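Local coordinates for CutA1 (Shewanella, PDB 3AHP), which belongs to the trimeric CutA1 family of divalent ion tolerance proteins and probably takes part in coping with divalent metal ions, at residues A70-V75 / P84-T89. Numbering follows the deposited sequence.
Sequences AIEQLV and PEFIAT
Within 84-89, Phe86 alone meets Ile71, Glu72 and Val75, a worked example of how one aromatic side chain can tie a helix to the sheet it covers. Going along 84-89, Pro84 packs on His79 as the chain approaches the strand, and Glu85 looks to a neighbouring subunit, where its OE2 forms a salt bridge with Lys62. Phe86 then reverses the direction. With CG anti to the backbone N (chi1 -166°), its ring projects from the strand against helix 68-78, and mostly the far end of the ring does the touching, with CD1 joining on the Val75 side. Phe86 CE1 lies 3.6 Å from Val75 CB, and Val75 CG1 reaches Phe86 CD1 at 3.8 Å. On the other flank, Phe86 CE2 rests 3.7 Å from Glu72 CB, while Phe86 CZ comes within 3.6 Å of Glu72 CA, against the helix backbone itself. Ile71 CG2 closes the ring edge, 4.1 Å from Phe86 CZ. Ile87 and Thr89 bond through their backbones to strand 6-13, and Ile87 and Ala88 also pair with a strand of the second subunit. Helix and strand run nearly antiparallel (158°), their axes 10.6 Å apart, in the ferredoxin-like fold of the GlnB-like clan. No hydrogen bond crosses between the segments: Glu72 lends its aliphatic stem to the ring while OE2 bonds to Tyr68, so the attachment is apolar, resting on the burial of one phenyl ring.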
loop_
_atom_site.group_PDB
_atom_site.type_symbol
_atom_site.label_atom_id
_atom_site.label_comp_id
_atom_site.label_asym_id
_atom_site.label_seq_id
_atom_site.Cartn_x
_atom_site.Cartn_y
_atom_site.Cartn_z
ATOM N N ALA B 70 -2.570 -13.016 -16.764
ATOM C CA ALA B 70 -1.220 -13.268 -17.235
ATOM C C ALA B 70 -0.154 -12.831 -16.218
ATOM O O ALA B 70 0.893 -13.471 -16.091
ATOM C CB ALA B 70 -0.991 -12.595 -18.589
ATOM N N ILE B 71 -0.411 -11.726 -15.522
ATOM C CA ILE B 71 0.472 -11.267 -14.456
ATOM C C ILE B 71 0.563 -12.279 -13.308
ATOM O O ILE B 71 1.650 -12.748 -12.951
ATOM C CB ILE B 71 0.050 -9.898 -13.944
ATOM C CG1 ILE B 71 0.038 -8.912 -15.122
ATOM C CG2 ILE B 71 1.001 -9.418 -12.825
ATOM C CD1 ILE B 71 -0.568 -7.548 -14.820
ATOM N N GLU B 72 -0.592 -12.707 -12.822
ATOM C CA GLU B 72 -0.622 -13.749 -11.825
ATOM C C GLU B 72 0.139 -14.984 -12.292
ATOM O O GLU B 72 0.963 -15.534 -11.555
ATOM C CB GLU B 72 -2.050 -14.139 -11.527
ATOM C CG GLU B 72 -2.126 -15.279 -10.580
ATOM C CD GLU B 72 -3.530 -15.651 -10.262
ATOM O OE1 GLU B 72 -4.024 -16.601 -10.901
ATOM O OE2 GLU B 72 -4.151 -14.966 -9.411
ATOM N N GLN B 73 -0.199 -15.456 -13.490
ATOM C CA GLN B 73 0.464 -16.606 -14.071
ATOM C C GLN B 73 1.981 -16.429 -14.112
ATOM O O GLN B 73 2.710 -17.218 -13.543
ATOM C CB GLN B 73 -0.100 -16.908 -15.464
ATOM C CG GLN B 73 0.157 -18.338 -15.944
ATOM C CD GLN B 73 -0.185 -19.376 -14.881
ATOM O OE1 GLN B 73 0.704 -19.911 -14.216
ATOM N NE2 GLN B 73 -1.473 -19.604 -14.667
ATOM N N LEU B 74 2.444 -15.324 -14.668
ATOM C CA LEU B 74 3.866 -15.039 -14.709
ATOM C C LEU B 74 4.503 -14.935 -13.312
ATOM O O LEU B 74 5.542 -15.553 -13.047
ATOM C CB LEU B 74 4.146 -13.781 -15.546
ATOM C CG LEU B 74 5.613 -13.471 -15.866
ATOM C CD1 LEU B 74 6.299 -14.710 -16.390
ATOM C CD2 LEU B 74 5.746 -12.364 -16.892
ATOM N N VAL B 75 3.912 -14.134 -12.430
ATOM C CA VAL B 75 4.539 -13.895 -11.145
ATOM C C VAL B 75 4.575 -15.186 -10.332
ATOM O O VAL B 75 5.645 -15.596 -9.856
ATOM C CB VAL B 75 3.878 -12.747 -10.336
ATOM C CG1 VAL B 75 4.463 -12.684 -8.929
ATOM C CG2 VAL B 75 4.081 -11.410 -11.043
ATOM N N PRO B 84 2.950 -17.829 -3.209
ATOM C CA PRO B 84 3.464 -16.493 -2.906
ATOM C C PRO B 84 2.366 -15.560 -2.404
ATOM O O PRO B 84 1.199 -15.726 -2.756
ATOM C CB PRO B 84 3.974 -15.997 -4.266
ATOM C CG PRO B 84 3.867 -17.164 -5.205
ATOM C CD PRO B 84 2.816 -18.038 -4.662
ATOM N N GLU B 85 2.726 -14.579 -1.586
ATOM C CA GLU B 85 1.793 -13.485 -1.315
ATOM C C GLU B 85 1.510 -12.747 -2.623
ATOM O O GLU B 85 2.433 -12.378 -3.357
ATOM C CB GLU B 85 2.371 -12.535 -0.273
ATOM C CG GLU B 85 1.651 -11.230 -0.140
ATOM C CD GLU B 85 2.240 -10.357 0.950
ATOM O OE1 GLU B 85 3.209 -10.791 1.612
ATOM O OE2 GLU B 85 1.754 -9.217 1.118
ATOM N N PHE B 86 0.232 -12.567 -2.929
ATOM C CA PHE B 86 -0.142 -11.925 -4.175
ATOM C C PHE B 86 -1.578 -11.472 -4.088
ATOM O O PHE B 86 -2.490 -12.287 -4.208
ATOM C CB PHE B 86 0.028 -12.898 -5.336
ATOM C CG PHE B 86 -0.013 -12.260 -6.685
ATOM C CD1 PHE B 86 1.150 -11.713 -7.251
ATOM C CD2 PHE B 86 -1.192 -12.277 -7.435
ATOM C CE1 PHE B 86 1.136 -11.172 -8.565
ATOM C CE2 PHE B 86 -1.223 -11.771 -8.748
ATOM C CZ PHE B 86 -0.047 -11.219 -9.325
ATOM N N ILE B 87 -1.777 -10.181 -3.813
ATOM C CA ILE B 87 -3.115 -9.648 -3.706
ATOM C C ILE B 87 -3.324 -8.383 -4.531
ATOM O O ILE B 87 -2.400 -7.584 -4.751
ATOM C CB ILE B 87 -3.548 -9.410 -2.250
ATOM C CG1 ILE B 87 -2.965 -8.106 -1.718
ATOM C CG2 ILE B 87 -3.180 -10.588 -1.357
ATOM C CD1 ILE B 87 -1.919 -8.310 -0.657
ATOM N N ALA B 88 -4.559 -8.220 -4.987
ATOM C CA ALA B 88 -4.960 -7.064 -5.748
ATOM C C ALA B 88 -5.907 -6.208 -4.928
ATOM O O ALA B 88 -6.847 -6.726 -4.330
ATOM C CB ALA B 88 -5.642 -7.504 -7.056
ATOM N N THR B 89 -5.705 -4.891 -5.001
ATOM C CA THR B 89 -6.692 -3.909 -4.566
ATOM C C THR B 89 -7.116 -3.007 -5.731
ATOM O O THR B 89 -6.355 -2.815 -6.675
ATOM C CB THR B 89 -6.134 -3.055 -3.425
ATOM O OG1 THR B 89 -5.186 -2.120 -3.947
ATOM C CG2 THR B 89 -5.433 -3.944 -2.392
#